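PDB 4N01: periplasmic binding protein from Veillonella parvula, which probably captures a solute in the periplasm for uptake across the inner membrane, as solute-binding proteins of transport systems do. Local coordinates for residues P207-F212 with P264-I269; P221-E226 with N240-L245; T230-L235 with D322-L327; N274-D279 with R308-E313. One frame throughout, in Å; residues are numbered along the deposited sequence.

All four contacts lie in the lobe built on the parallel sheet ordered 238-240, 209-214, 266-270, 306-309. Contact 1 pairs the two inner strands. Contact 2, about 12 Å from it between centres and falling between the segments of contact 1 along the chain, ties strand 221-224 to the loop that leaves edge strand 238-240. Contact 3, its centre also about 12 Å from that of contact 1, packs helix 228-234 against helix 320-332 on one face of the sheet, its segments alternating with those of contact 1. Contact 4 comes after contact 1 in sequence, about 19 Å away between centres, and joins the loop beyond strand 266-270 to edge strand 306-309. Together they knit strands, loops and covering helices into one alpha/beta unit.

Contact 1: P207-F212 with P264-I269; sequences PRKRVF and PDYIII
Val-211 pairs with Tyr-266 and Phe-212 with Ile-267 where strands 209-212 and 266-269 run in the same direction, their axes 4.7 Å apart at an angle of 38°. Tyr-266 N donates to Arg-210 O, Phe-212 N to Tyr-266 O at 3.0 Å and Ile-268 N to Phe-212 O at 2.8 Å. Just ahead of this ladder, Asp-265 continues the pairing with its side chain. Its CG sits beside its own backbone N (chi1 -65°), which brings the anti side of OD2 onto Arg-210 N at 2.9 Å in an almost straight bond (176°). With an alanine here, that amide would probably lose its acceptor and the strands would be less firmly joined where their pairing begins. These are the two inner strands of the four-stranded parallel sheet in this alpha/beta lobe. On one face, Val-211 CG1 lies 4.0 Å from Tyr-266 CB, while Ile-268 CD1 reaches across to Val-211 CB. On the other face Phe-212 CB rests on Pro-264 CG at 3.8 Å, and Ile-267 CG2 meets the edge of the phenyl ring. Near the strand starts, the Lys-209 chain passes Tyr-266 CE2, and a water bonded to Lys-209 NZ at 2.8 Å also bonds Tyr-266 OH.

Contact 2: P221-E226 with N240-L245; sequences PFTAFE and NVMSGL
Phe-225 and Ser-243 mark the closest backbone approach, 4.8 Å between CA atoms, where the chain leaving strand 221-224 passes the type I turn from Asn-240 to Ser-243 without forming a strand ladder. Side chains do the joining. Glu-226 bends at chi2 (-60°) and presents its carboxylate to the far end of the turn. Its OE2 uses the syn lone pair to take Gly-244 N at 2.7 Å. In one of two modelled conformers Ser-243 OG donates to Glu-226 OE1 at 2.7 Å, a less certain bond. A water donating to Glu-226 OE2 at 2.8 Å also donates to Met-242 O and accepts from Leu-245 N, so the carboxylate has several partners. At the near end Asn-240 ND2 gives a hydrogen bond to Ala-224 O at 2.8 Å, approaching from above the carbonyl plane (66° out of it), and another to Thr-230 OG1. Asn-240 OD1 meanwhile accepts from Met-242 N at 2.9 Å and from a water that also donates to Thr-223 OG1, itself hydrogen-bonded to Ile-213 O. With both ends engaged, the amide's rotation is fixed. Between these polar clusters, Met-242, present as selenomethionine, lays CB over the face of the Phe-225 ring, 4.2 Å from its centroid, in a CH-pi contact. Its chain then curls so that CE meets Phe-225 CE1 at 3.7 Å. The Asn-240 bond to Met-242 N makes an Asx turn that starts the type I turn leaving edge strand 238-240; Asn-240 ND2 and the Glu-226 carboxylate dock that turn on strand 221-224 and the residues after it.

Contact 3: T230-L235 with D322-L327; sequences TNILKL and DALKRL
Leu-324 reaches from helix 322-327 to residues 232-235, and the tight part of the contact gathers round it. Its CD2 methyl rests 3.5 Å from Ile-232 O and 4.1 Å from Ile-232 CD1. The Ile-232 carbonyl oxygen already accepts the backbone N-H of Leu-235, so the methyl lies against a carbonyl engaged by the backbone three residues on. Ile-232 holds CG1 between its backbone N and carbonyl carbon (chi1 60°), with chi2 away from a staggered value at 132°; this brings CD1 to the leucine. One helical turn on, Leu-327 CD1 meets Leu-233 CD2 at 4.0 Å. Leu-233 CD2 also faces Leu-324 CD2 at a looser 4.4 Å, giving a cluster of aliphatic side chains with no hydrogen bond across it.

Over the contact as a whole, the axes of the two segments stay 10.9 Å apart and are inclined at 55°, and the helices meet mainly through side-chain ends, apart from the Leu-324 methyl on Ile-232 O. The slacker side is the rim toward solvent, where partly exposed Leu-235 contributes a methyl contact, CD1 to Leu-324 CD1 at 4.1 Å, while exposed Lys-234 turns away from the partner helix.

Leu-165 of helix 165-178 touches both Ile-232 and Leu-235. Beneath the cluster lies the parallel sheet: Leu-233 packs on Ile-268 and Val-211, and Leu-327 on Ile-307 and Val-309, so the two helices together cover one face of the sheet from its inner strands to edge strand 306-309.

Contact 4: N274-D279 with R308-E313; sequences NSIRND and RVKLSE
Lys-310 NZ has three partners: it donates to Asp-271 O, more weakly to Gly-273 O, and weakly at 3.4 Å to a water that is itself weakly bonded to Asn-274 O. Beside it, the type I turn from Ser-275 to Asn-278, in the loop between strand 266-270 and helix 280-290, faces Arg-308 and Lys-310, on and just after edge strand 306-309 of the parallel sheet. The lysine chain is bent at chi2 and chi3, and its CG passes 4.0 Å from CD1 of Ile-276, a poorly ordered residue, so this contact is approximate. Arg-308 stretches out from the strand with CG anti to its N (chi1 -178°), carrying the guanidinium up to the turn. There NH2 makes a weak bond to Asn-278 O, 3.5 Å long, while Ile-276 O stands over one face of the group. The main partner of Arg-308 is Asp-271, which forms a salt bridge with NE; Asp-279 approaches with CB, 3.6 Å from Arg-308 NE, and sends OD2 to Gln-283. A leucine in place of Arg-308 would probably leave the Asp-271 carboxylate without its mate and the turn less firmly tied to the strand. Glu-313 OE1 accepts Lys-310 N at 2.9 Å (166° at the hydrogen) from above its carboxylate plane.

Contact 1: P207-F212 with P264-I269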
loop_
_atom_site.group_PDB
_atom_site.type_symbol
_atom_site.label_atom_id
_atom_site.label_comp_id
_atom_site.label_asym_id
_atom_site.label_seq_id
_atom_site.Cartn_x
_atom_site.Cartn_y
_atom_site.Cartn_z
ATOM N N PRO A 207 22.059 3.998 15.040
ATOM C CA PRO A 207 21.926 5.246 14.268
ATOM C C PRO A 207 20.856 5.173 13.187
ATOM O O PRO A 207 20.666 4.117 12.578
ATOM C CB PRO A 207 23.302 5.412 13.604
ATOM C CG PRO A 207 23.936 4.038 13.658
ATOM C CD PRO A 207 23.405 3.410 14.926
ATOM N N ARG A 208 20.169 6.286 12.933
ATOM C CA ARG A 208 19.163 6.313 11.883
ATOM C C ARG A 208 19.876 6.393 10.535
ATOM O O ARG A 208 21.022 6.837 10.458
ATOM C CB ARG A 208 18.238 7.526 12.062
ATOM C CG ARG A 208 17.597 7.620 13.451
ATOM C CD ARG A 208 16.596 8.765 13.520
ATOM N NE ARG A 208 15.483 8.548 12.595
ATOM C CZ ARG A 208 14.401 7.841 12.893
ATOM N NH1 ARG A 208 14.294 7.275 14.090
ATOM N NH2 ARG A 208 13.434 7.690 11.994
ATOM N N LYS A 209 19.201 5.968 9.479
ATOM C CA LYS A 209 19.804 5.974 8.147
ATOM C C LYS A 209 18.955 6.775 7.174
ATOM O O LYS A 209 17.732 6.822 7.307
ATOM C CB LYS A 209 19.943 4.540 7.625
ATOM C CG LYS A 209 20.835 3.669 8.477
ATOM C CD LYS A 209 22.279 4.126 8.426
ATOM C CE LYS A 209 23.156 3.184 9.246
ATOM N NZ LYS A 209 24.597 3.475 9.067
ATOM N N ARG A 210 19.599 7.400 6.192
ATOM C CA ARG A 210 18.866 8.164 5.187
ATOM C C ARG A 210 18.633 7.314 3.949
ATOM O O ARG A 210 19.548 6.631 3.481
ATOM C CB ARG A 210 19.625 9.443 4.858
ATOM C CG ARG A 210 19.510 10.442 5.990
ATOM C CD ARG A 210 20.647 11.419 6.007
ATOM N NE ARG A 210 20.668 12.312 4.849
ATOM C CZ ARG A 210 19.885 13.381 4.709
ATOM N NH1 ARG A 210 18.985 13.681 5.641
ATOM N NH2 ARG A 210 19.992 14.149 3.630
ATOM N N VAL A 211 17.404 7.322 3.441
ATOM C CA VAL A 211 17.045 6.437 2.326
ATOM C C VAL A 211 16.380 7.193 1.169
ATOM O O VAL A 211 15.806 8.259 1.351
ATOM C CB VAL A 211 16.149 5.253 2.782
ATOM C CG1 VAL A 211 16.811 4.505 3.940
ATOM C CG2 VAL A 211 14.743 5.737 3.190
ATOM N N PHE A 212 16.474 6.637 -0.026
ATOM C CA PHE A 212 15.812 7.198 -1.191
ATOM C C PHE A 212 15.012 6.078 -1.831
ATOM O O PHE A 212 15.522 4.973 -2.033
ATOM C CB PHE A 212 16.857 7.743 -2.174
ATOM C CG PHE A 212 16.290 8.134 -3.511
ATOM C CD1 PHE A 212 15.472 9.256 -3.635
ATOM C CD2 PHE A 212 16.589 7.397 -4.644
ATOM C CE1 PHE A 212 14.950 9.619 -4.878
ATOM C CE2 PHE A 212 16.079 7.755 -5.886
ATOM C CZ PHE A 212 15.257 8.865 -6.002
ATOM N N PRO A 264 21.773 9.767 0.052
ATOM C CA PRO A 264 21.202 8.697 0.877
ATOM C C PRO A 264 22.172 7.553 1.183
ATOM O O PRO A 264 23.062 7.248 0.373
ATOM C CB PRO A 264 20.054 8.170 0.013
ATOM C CG PRO A 264 20.463 8.532 -1.409
ATOM C CD PRO A 264 21.158 9.845 -1.283
ATOM N N ASP A 265 21.994 6.934 2.353
ATOM C CA ASP A 265 22.741 5.731 2.749
ATOM C C ASP A 265 22.269 4.486 1.994
ATOM O O ASP A 265 23.069 3.600 1.682
ATOM C CB ASP A 265 22.553 5.487 4.257
ATOM C CG ASP A 265 23.154 6.594 5.101
ATOM O OD1 ASP A 265 24.342 6.899 4.897
ATOM O OD2 ASP A 265 22.435 7.176 5.954
ATOM N N TYR A 266 20.965 4.412 1.728
ATOM C CA TYR A 266 20.377 3.249 1.043
ATOM C C TYR A 266 19.447 3.715 -0.055
ATOM O O TYR A 266 18.805 4.755 0.069
ATOM C CB TYR A 266 19.604 2.339 2.027
ATOM C CG TYR A 266 20.515 1.684 3.024
ATOM C CD1 TYR A 266 20.952 0.378 2.847
ATOM C CD2 TYR A 266 20.984 2.389 4.120
ATOM C CE1 TYR A 266 21.825 -0.216 3.748
ATOM C CE2 TYR A 266 21.860 1.817 5.020
ATOM C CZ TYR A 266 22.279 0.516 4.827
ATOM O OH TYR A 266 23.154 -0.039 5.721
ATOM N N ILE A 267 19.382 2.951 -1.135
ATOM C CA ILE A 267 18.391 3.189 -2.170
ATOM C C ILE A 267 17.431 2.003 -2.224
ATOM O O ILE A 267 17.835 0.859 -2.460
ATOM C CB ILE A 267 19.048 3.405 -3.562
ATOM C CG1 ILE A 267 19.812 4.736 -3.584
ATOM C CG2 ILE A 267 17.978 3.397 -4.653
ATOM C CD1 ILE A 267 20.785 4.852 -4.750
ATOM N N ILE A 268 16.154 2.271 -1.975
ATOM C CA ILE A 268 15.154 1.223 -1.950
ATOM C C ILE A 268 14.459 1.229 -3.298
ATOM O O ILE A 268 13.914 2.247 -3.721
ATOM C CB ILE A 268 14.122 1.483 -0.825
ATOM C CG1 ILE A 268 14.808 1.430 0.547
ATOM C CG2 ILE A 268 12.988 0.472 -0.888
ATOM C CD1 ILE A 268 13.958 2.044 1.694
ATOM N N ILE A 269 14.466 0.085 -3.967
ATOM C CA ILE A 269 14.049 0.007 -5.355
ATOM C C ILE A 269 12.800 -0.854 -5.480
ATOM O O ILE A 269 12.791 -2.012 -5.049
ATOM C CB ILE A 269 15.160 -0.643 -6.207
ATOM C CG1 ILE A 269 16.396 0.276 -6.259
ATOM C CG2 ILE A 269 14.640 -1.002 -7.607
ATOM C CD1 ILE A 269 17.588 -0.361 -6.973
HETATM O O HOH W 1 25.039 2.041 6.714
#

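Contact 2: P221-E226 with N240-L245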
loop_
_atom_site.group_PDB
_atom_site.type_symbol
_atom_site.label_atom_id
_atom_site.label_comp_id
_atom_site.label_asym_id
_atom_site.label_seq_id
_atom_site.Cartn_x
_atom_site.Cartn_y
_atom_site.Cartn_z
ATOM N N PRO A 221 14.065 10.709 -11.778
ATOM C CA PRO A 221 13.515 9.602 -10.984
ATOM C C PRO A 221 12.105 9.914 -10.474
ATOM O O PRO A 221 11.783 11.077 -10.209
ATOM C CB PRO A 221 14.499 9.492 -9.813
ATOM C CG PRO A 221 15.008 10.870 -9.637
ATOM C CD PRO A 221 15.070 11.484 -11.023
ATOM N N PHE A 222 11.275 8.879 -10.367
ATOM C CA PHE A 222 9.950 8.980 -9.767
ATOM C C PHE A 222 10.092 8.405 -8.374
ATOM O O PHE A 222 10.594 7.285 -8.203
ATOM C CB PHE A 222 8.970 8.149 -10.597
ATOM C CG PHE A 222 7.519 8.406 -10.289
ATOM C CD1 PHE A 222 6.902 9.581 -10.699
ATOM C CD2 PHE A 222 6.760 7.448 -9.626
ATOM C CE1 PHE A 222 5.553 9.808 -10.437
ATOM C CE2 PHE A 222 5.413 7.667 -9.352
ATOM C CZ PHE A 222 4.809 8.849 -9.757
ATOM N N THR A 223 9.657 9.160 -7.370
ATOM C CA THR A 223 9.991 8.821 -5.993
ATOM C C THR A 223 8.889 9.188 -4.994
ATOM O O THR A 223 7.901 9.830 -5.351
ATOM C CB THR A 223 11.302 9.507 -5.599
ATOM O OG1 THR A 223 11.731 9.044 -4.313
ATOM C CG2 THR A 223 11.116 11.016 -5.558
ATOM N N ALA A 224 9.046 8.758 -3.743
ATOM C CA ALA A 224 8.050 9.063 -2.720
ATOM C C ALA A 224 8.475 10.290 -1.914
ATOM O O ALA A 224 9.661 10.464 -1.593
ATOM C CB ALA A 224 7.840 7.857 -1.799
ATOM N N PHE A 225 7.512 11.146 -1.588
ATOM C CA PHE A 225 7.813 12.368 -0.836
ATOM C C PHE A 225 7.210 12.334 0.561
ATOM O O PHE A 225 7.923 12.146 1.549
ATOM C CB PHE A 225 7.366 13.628 -1.612
ATOM C CG PHE A 225 8.234 13.935 -2.819
ATOM C CD1 PHE A 225 9.242 14.895 -2.749
ATOM C CD2 PHE A 225 8.044 13.259 -4.020
ATOM C CE1 PHE A 225 10.045 15.186 -3.869
ATOM C CE2 PHE A 225 8.845 13.537 -5.133
ATOM C CZ PHE A 225 9.849 14.496 -5.051
ATOM N N GLU A 226 5.899 12.517 0.646
ATOM C CA GLU A 226 5.241 12.570 1.949
ATOM C C GLU A 226 4.200 11.469 2.067
ATOM O O GLU A 226 3.849 10.831 1.079
ATOM C CB GLU A 226 4.575 13.943 2.172
ATOM C CG GLU A 226 5.539 15.147 2.098
ATOM C CD GLU A 226 6.674 15.117 3.121
ATOM O OE1 GLU A 226 6.622 14.312 4.083
ATOM O OE2 GLU A 226 7.634 15.917 2.976
ATOM N N ASN A 240 13.286 9.116 4.795
ATOM C CA ASN A 240 13.176 9.428 3.366
ATOM C C ASN A 240 13.775 10.794 3.040
ATOM O O ASN A 240 13.304 11.816 3.557
ATOM C CB ASN A 240 11.690 9.378 2.957
ATOM C CG ASN A 240 11.466 9.660 1.479
ATOM O OD1 ASN A 240 12.414 9.881 0.726
ATOM N ND2 ASN A 240 10.199 9.612 1.048
ATOM N N VAL A 241 14.820 10.824 2.207
ATOM C CA VAL A 241 15.506 12.095 1.938
ATOM C C VAL A 241 14.680 13.063 1.109
ATOM O O VAL A 241 15.020 14.255 1.009
ATOM C CB VAL A 241 16.886 11.908 1.247
ATOM C CG1 VAL A 241 17.854 11.160 2.173
ATOM C CG2 VAL A 241 16.721 11.176 -0.072
HETATM N N MSE A 242 13.602 12.570 0.503
HETATM C CA MSE A 242 12.735 13.449 -0.282
HETATM C C MSE A 242 11.615 14.059 0.573
HETATM O O MSE A 242 10.874 14.920 0.106
HETATM C CB MSE A 242 12.150 12.725 -1.510
HETATM C CG MSE A 242 13.216 12.151 -2.447
HETATM SE SE MSE A 242 14.562 13.485 -3.007
HETATM C CE MSE A 242 13.551 14.251 -4.479
ATOM N N SER A 243 11.497 13.612 1.824
ATOM C CA SER A 243 10.511 14.180 2.746
ATOM C C SER A 243 11.063 15.437 3.421
ATOM O O SER A 243 12.280 15.607 3.526
ATOM C CB SER A 243 10.098 13.142 3.795
ATOM O OG SER A 243 9.210 13.701 4.757
ATOM N N GLY A 244 10.174 16.325 3.860
ATOM C CA GLY A 244 10.590 17.574 4.486
ATOM C C GLY A 244 11.102 18.598 3.484
ATOM O O GLY A 244 11.761 19.572 3.865
ATOM N N LEU A 245 10.811 18.388 2.199
ATOM C CA LEU A 245 11.234 19.341 1.158
ATOM C C LEU A 245 10.090 20.218 0.639
ATOM O O LEU A 245 10.249 20.942 -0.345
ATOM C CB LEU A 245 11.892 18.607 -0.012
ATOM C CG LEU A 245 13.102 17.737 0.340
ATOM C CD1 LEU A 245 13.698 17.148 -0.919
ATOM C CD2 LEU A 245 14.156 18.543 1.104
HETATM O O HOH W 2 12.668 8.908 -1.747
HETATM O O HOH W 3 8.840 16.888 0.655
#

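Contact 3: T230-L235 with D322-L327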
loop_
_atom_site.group_PDB
_atom_site.type_symbol
_atom_site.label_atom_id
_atom_site.label_comp_id
_atom_site.label_asym_id
_atom_site.label_seq_id
_atom_site.Cartn_x
_atom_site.Cartn_y
_atom_site.Cartn_z
ATOM N N THR A 230 6.735 7.284 3.605
ATOM C CA THR A 230 7.667 8.016 4.451
ATOM C C THR A 230 7.426 7.707 5.921
ATOM O O THR A 230 8.364 7.449 6.680
ATOM C CB THR A 230 7.498 9.518 4.211
ATOM O OG1 THR A 230 7.989 9.824 2.899
ATOM C CG2 THR A 230 8.268 10.325 5.250
ATOM N N ASN A 231 6.162 7.724 6.327
ATOM C CA ASN A 231 5.831 7.528 7.733
ATOM C C ASN A 231 6.120 6.134 8.278
ATOM O O ASN A 231 6.540 5.999 9.423
ATOM C CB ASN A 231 4.382 7.926 7.985
ATOM C CG ASN A 231 4.186 9.407 7.863
ATOM O OD1 ASN A 231 5.103 10.181 8.165
ATOM N ND2 ASN A 231 3.011 9.825 7.403
ATOM N N ILE A 232 5.917 5.097 7.471
ATOM C CA ILE A 232 6.192 3.742 7.954
ATOM C C ILE A 232 7.703 3.478 8.020
ATOM O O ILE A 232 8.186 2.805 8.930
ATOM C CB ILE A 232 5.467 2.661 7.124
ATOM C CG1 ILE A 232 5.910 2.704 5.658
ATOM C CG2 ILE A 232 3.965 2.870 7.224
ATOM C CD1 ILE A 232 6.274 1.375 5.088
ATOM N N LEU A 233 8.457 4.031 7.074
ATOM C CA LEU A 233 9.913 3.877 7.092
ATOM C C LEU A 233 10.549 4.573 8.294
ATOM O O LEU A 233 11.553 4.100 8.835
ATOM C CB LEU A 233 10.550 4.379 5.775
ATOM C CG LEU A 233 10.245 3.486 4.565
ATOM C CD1 LEU A 233 10.804 4.122 3.289
ATOM C CD2 LEU A 233 10.822 2.086 4.779
ATOM N N LYS A 234 9.951 5.669 8.746
ATOM C CA LYS A 234 10.447 6.339 9.948
ATOM C C LYS A 234 10.374 5.428 11.181
ATOM O O LYS A 234 11.157 5.576 12.122
ATOM C CB LYS A 234 9.687 7.649 10.194
ATOM C CG LYS A 234 10.125 8.774 9.270
ATOM C CD LYS A 234 9.408 10.082 9.570
ATOM C CE LYS A 234 10.070 11.230 8.806
ATOM N NZ LYS A 234 9.252 12.479 8.802
ATOM N N LEU A 235 9.451 4.474 11.170
ATOM C CA LEU A 235 9.312 3.551 12.306
ATOM C C LEU A 235 10.549 2.667 12.540
ATOM O O LEU A 235 10.738 2.149 13.647
ATOM C CB LEU A 235 8.079 2.654 12.128
ATOM C CG LEU A 235 6.718 3.350 12.142
ATOM C CD1 LEU A 235 5.650 2.309 11.802
ATOM C CD2 LEU A 235 6.425 4.003 13.490
ATOM N N ASP A 322 5.429 -6.813 8.360
ATOM C CA ASP A 322 6.241 -7.923 7.858
ATOM C C ASP A 322 7.410 -7.422 7.012
ATOM O O ASP A 322 8.548 -7.873 7.175
ATOM C CB ASP A 322 5.380 -8.891 7.043
ATOM C CG ASP A 322 6.175 -10.055 6.496
ATOM O OD1 ASP A 322 6.463 -10.992 7.271
ATOM O OD2 ASP A 322 6.515 -10.033 5.291
ATOM N N ALA A 323 7.132 -6.471 6.128
ATOM C CA ALA A 323 8.161 -5.886 5.277
ATOM C C ALA A 323 9.147 -5.046 6.097
ATOM O O ALA A 323 10.359 -5.068 5.849
ATOM C CB ALA A 323 7.522 -5.039 4.200
ATOM N N LEU A 324 8.631 -4.309 7.075
ATOM C CA LEU A 324 9.488 -3.496 7.935
ATOM C C LEU A 324 10.482 -4.346 8.720
ATOM O O LEU A 324 11.601 -3.913 8.999
ATOM C CB LEU A 324 8.641 -2.671 8.896
ATOM C CG LEU A 324 7.910 -1.444 8.335
ATOM C CD1 LEU A 324 7.092 -0.789 9.454
ATOM C CD2 LEU A 324 8.880 -0.445 7.751
ATOM N N LYS A 325 10.078 -5.558 9.076
ATOM C CA LYS A 325 10.977 -6.491 9.751
ATOM C C LYS A 325 12.195 -6.780 8.868
ATOM O O LYS A 325 13.348 -6.668 9.309
ATOM C CB LYS A 325 10.237 -7.783 10.076
ATOM C CG LYS A 325 10.996 -8.751 10.952
ATOM C CD LYS A 325 10.078 -9.904 11.383
ATOM C CE LYS A 325 10.760 -10.849 12.357
ATOM N NZ LYS A 325 11.910 -11.567 11.748
ATOM N N ARG A 326 11.936 -7.141 7.615
ATOM C CA ARG A 326 13.006 -7.452 6.665
ATOM C C ARG A 326 13.875 -6.232 6.385
ATOM O O ARG A 326 15.107 -6.337 6.333
ATOM C CB ARG A 326 12.418 -7.986 5.358
ATOM C CG ARG A 326 13.449 -8.540 4.385
ATOM C CD ARG A 326 12.784 -9.035 3.093
ATOM N NE ARG A 326 12.554 -7.949 2.140
ATOM C CZ ARG A 326 11.357 -7.492 1.783
ATOM N NH1 ARG A 326 10.250 -8.033 2.289
ATOM N NH2 ARG A 326 11.269 -6.499 0.900
ATOM N N LEU A 327 13.238 -5.077 6.206
ATOM C CA LEU A 327 13.955 -3.858 5.865
ATOM C C LEU A 327 14.841 -3.440 7.026
ATOM O O LEU A 327 15.971 -3.010 6.815
ATOM C CB LEU A 327 12.979 -2.727 5.510
ATOM C CG LEU A 327 12.221 -2.873 4.184
ATOM C CD1 LEU A 327 11.140 -1.809 4.035
ATOM C CD2 LEU A 327 13.177 -2.764 3.047
#

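Contact 4: N274-D279 with R308-E313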
loop_
_atom_site.group_PDB
_atom_site.type_symbol
_atom_site.label_atom_id
_atom_site.label_comp_id
_atom_site.label_asym_id
_atom_site.label_seq_id
_atom_site.Cartn_x
_atom_site.Cartn_y
_atom_site.Cartn_z
ATOM N N ASN A 274 7.045 -10.230 -12.273
ATOM C CA ASN A 274 5.913 -11.151 -12.128
ATOM C C ASN A 274 6.041 -12.136 -10.965
ATOM O O ASN A 274 5.062 -12.427 -10.276
ATOM C CB ASN A 274 5.700 -11.940 -13.420
ATOM C CG ASN A 274 5.747 -11.063 -14.653
ATOM O OD1 ASN A 274 5.661 -9.836 -14.561
ATOM N ND2 ASN A 274 5.880 -11.689 -15.817
ATOM N N SER A 275 7.251 -12.643 -10.757
ATOM C CA SER A 275 7.513 -13.610 -9.698
ATOM C C SER A 275 8.521 -13.053 -8.694
ATOM O O SER A 275 9.411 -12.283 -9.064
ATOM C CB SER A 275 8.030 -14.917 -10.306
ATOM O OG SER A 275 8.835 -15.631 -9.387
ATOM N N ILE A 276 8.381 -13.437 -7.426
ATOM C CA ILE A 276 9.334 -13.011 -6.400
ATOM C C ILE A 276 10.650 -13.765 -6.602
ATOM O O ILE A 276 11.720 -13.300 -6.194
ATOM C CB ILE A 276 8.800 -13.215 -4.956
ATOM C CG1 ILE A 276 9.464 -12.221 -3.993
ATOM C CG2 ILE A 276 8.984 -14.662 -4.492
ATOM C CD1 ILE A 276 8.946 -10.794 -4.124
ATOM N N ARG A 277 10.558 -14.916 -7.269
ATOM C CA ARG A 277 11.731 -15.715 -7.616
ATOM C C ARG A 277 12.530 -15.058 -8.735
ATOM O O ARG A 277 13.544 -15.595 -9.186
ATOM C CB ARG A 277 11.311 -17.117 -8.057
ATOM C CG ARG A 277 10.643 -17.934 -6.979
ATOM C CD ARG A 277 10.166 -19.254 -7.541
ATOM N NE ARG A 277 9.216 -19.900 -6.647
ATOM C CZ ARG A 277 8.295 -20.773 -7.035
ATOM N NH1 ARG A 277 8.192 -21.116 -8.314
ATOM N NH2 ARG A 277 7.475 -21.297 -6.140
ATOM N N ASN A 278 12.061 -13.899 -9.183
ATOM C CA ASN A 278 12.715 -13.178 -10.259
ATOM C C ASN A 278 12.952 -11.730 -9.846
ATOM O O ASN A 278 12.007 -10.968 -9.627
ATOM C CB ASN A 278 11.867 -13.263 -11.531
ATOM C CG ASN A 278 12.521 -12.592 -12.718
ATOM O OD1 ASN A 278 12.592 -11.366 -12.782
ATOM N ND2 ASN A 278 12.978 -13.390 -13.681
ATOM N N ASP A 279 14.216 -11.349 -9.710
ATOM C CA ASP A 279 14.522 -9.971 -9.365
ATOM C C ASP A 279 15.149 -9.247 -10.557
ATOM O O ASP A 279 15.947 -8.334 -10.382
ATOM C CB ASP A 279 15.419 -9.897 -8.118
ATOM C CG ASP A 279 16.829 -10.406 -8.375
ATOM O OD1 ASP A 279 17.026 -11.184 -9.333
ATOM O OD2 ASP A 279 17.746 -10.018 -7.613
ATOM N N ARG A 308 15.591 -4.211 -2.177
ATOM C CA ARG A 308 14.455 -4.560 -3.035
ATOM C C ARG A 308 13.153 -4.552 -2.255
ATOM O O ARG A 308 13.083 -5.130 -1.170
ATOM C CB ARG A 308 14.683 -5.959 -3.598
ATOM C CG ARG A 308 13.614 -6.454 -4.559
ATOM C CD ARG A 308 13.925 -7.876 -4.959
ATOM N NE ARG A 308 13.008 -8.384 -5.978
ATOM C CZ ARG A 308 11.810 -8.884 -5.708
ATOM N NH1 ARG A 308 11.391 -8.924 -4.450
ATOM N NH2 ARG A 308 11.035 -9.340 -6.686
ATOM N N VAL A 309 12.119 -3.908 -2.792
ATOM C CA VAL A 309 10.777 -4.045 -2.212
ATOM C C VAL A 309 9.751 -4.220 -3.308
ATOM O O VAL A 309 10.013 -3.904 -4.469
ATOM C CB VAL A 309 10.349 -2.798 -1.393
ATOM C CG1 VAL A 309 11.275 -2.574 -0.201
ATOM C CG2 VAL A 309 10.276 -1.547 -2.292
ATOM N N LYS A 310 8.581 -4.727 -2.935
ATOM C CA LYS A 310 7.406 -4.629 -3.785
ATOM C C LYS A 310 6.639 -3.403 -3.331
ATOM O O LYS A 310 6.648 -3.066 -2.145
ATOM C CB LYS A 310 6.517 -5.858 -3.632
ATOM C CG LYS A 310 7.218 -7.164 -3.980
ATOM C CD LYS A 310 7.629 -7.189 -5.442
ATOM C CE LYS A 310 6.403 -7.326 -6.334
ATOM N NZ LYS A 310 6.767 -7.352 -7.794
ATOM N N LEU A 311 5.968 -2.743 -4.267
ATOM C CA LEU A 311 5.189 -1.548 -3.941
ATOM C C LEU A 311 4.115 -1.866 -2.892
ATOM O O LEU A 311 3.798 -1.024 -2.051
ATOM C CB LEU A 311 4.545 -0.995 -5.211
ATOM C CG LEU A 311 3.871 0.370 -5.112
ATOM C CD1 LEU A 311 4.912 1.443 -4.843
ATOM C CD2 LEU A 311 3.087 0.664 -6.388
ATOM N N SER A 312 3.574 -3.080 -2.937
ATOM C CA SER A 312 2.552 -3.519 -1.983
ATOM C C SER A 312 3.051 -3.519 -0.537
ATOM O O SER A 312 2.250 -3.458 0.402
ATOM C CB SER A 312 2.069 -4.917 -2.336
ATOM O OG SER A 312 3.123 -5.851 -2.169
ATOM N N GLU A 313 4.371 -3.596 -0.367
ATOM C CA GLU A 313 4.989 -3.667 0.952
ATOM C C GLU A 313 5.132 -2.315 1.614
ATOM O O GLU A 313 5.197 -2.227 2.842
ATOM C CB GLU A 313 6.384 -4.307 0.838
ATOM C CG GLU A 313 6.339 -5.812 0.584
ATOM C CD GLU A 313 7.712 -6.413 0.340
ATOM O OE1 GLU A 313 8.599 -5.712 -0.205
ATOM O OE2 GLU A 313 7.915 -7.593 0.702
HETATM O O HOH W 4 4.722 -9.987 -8.615
#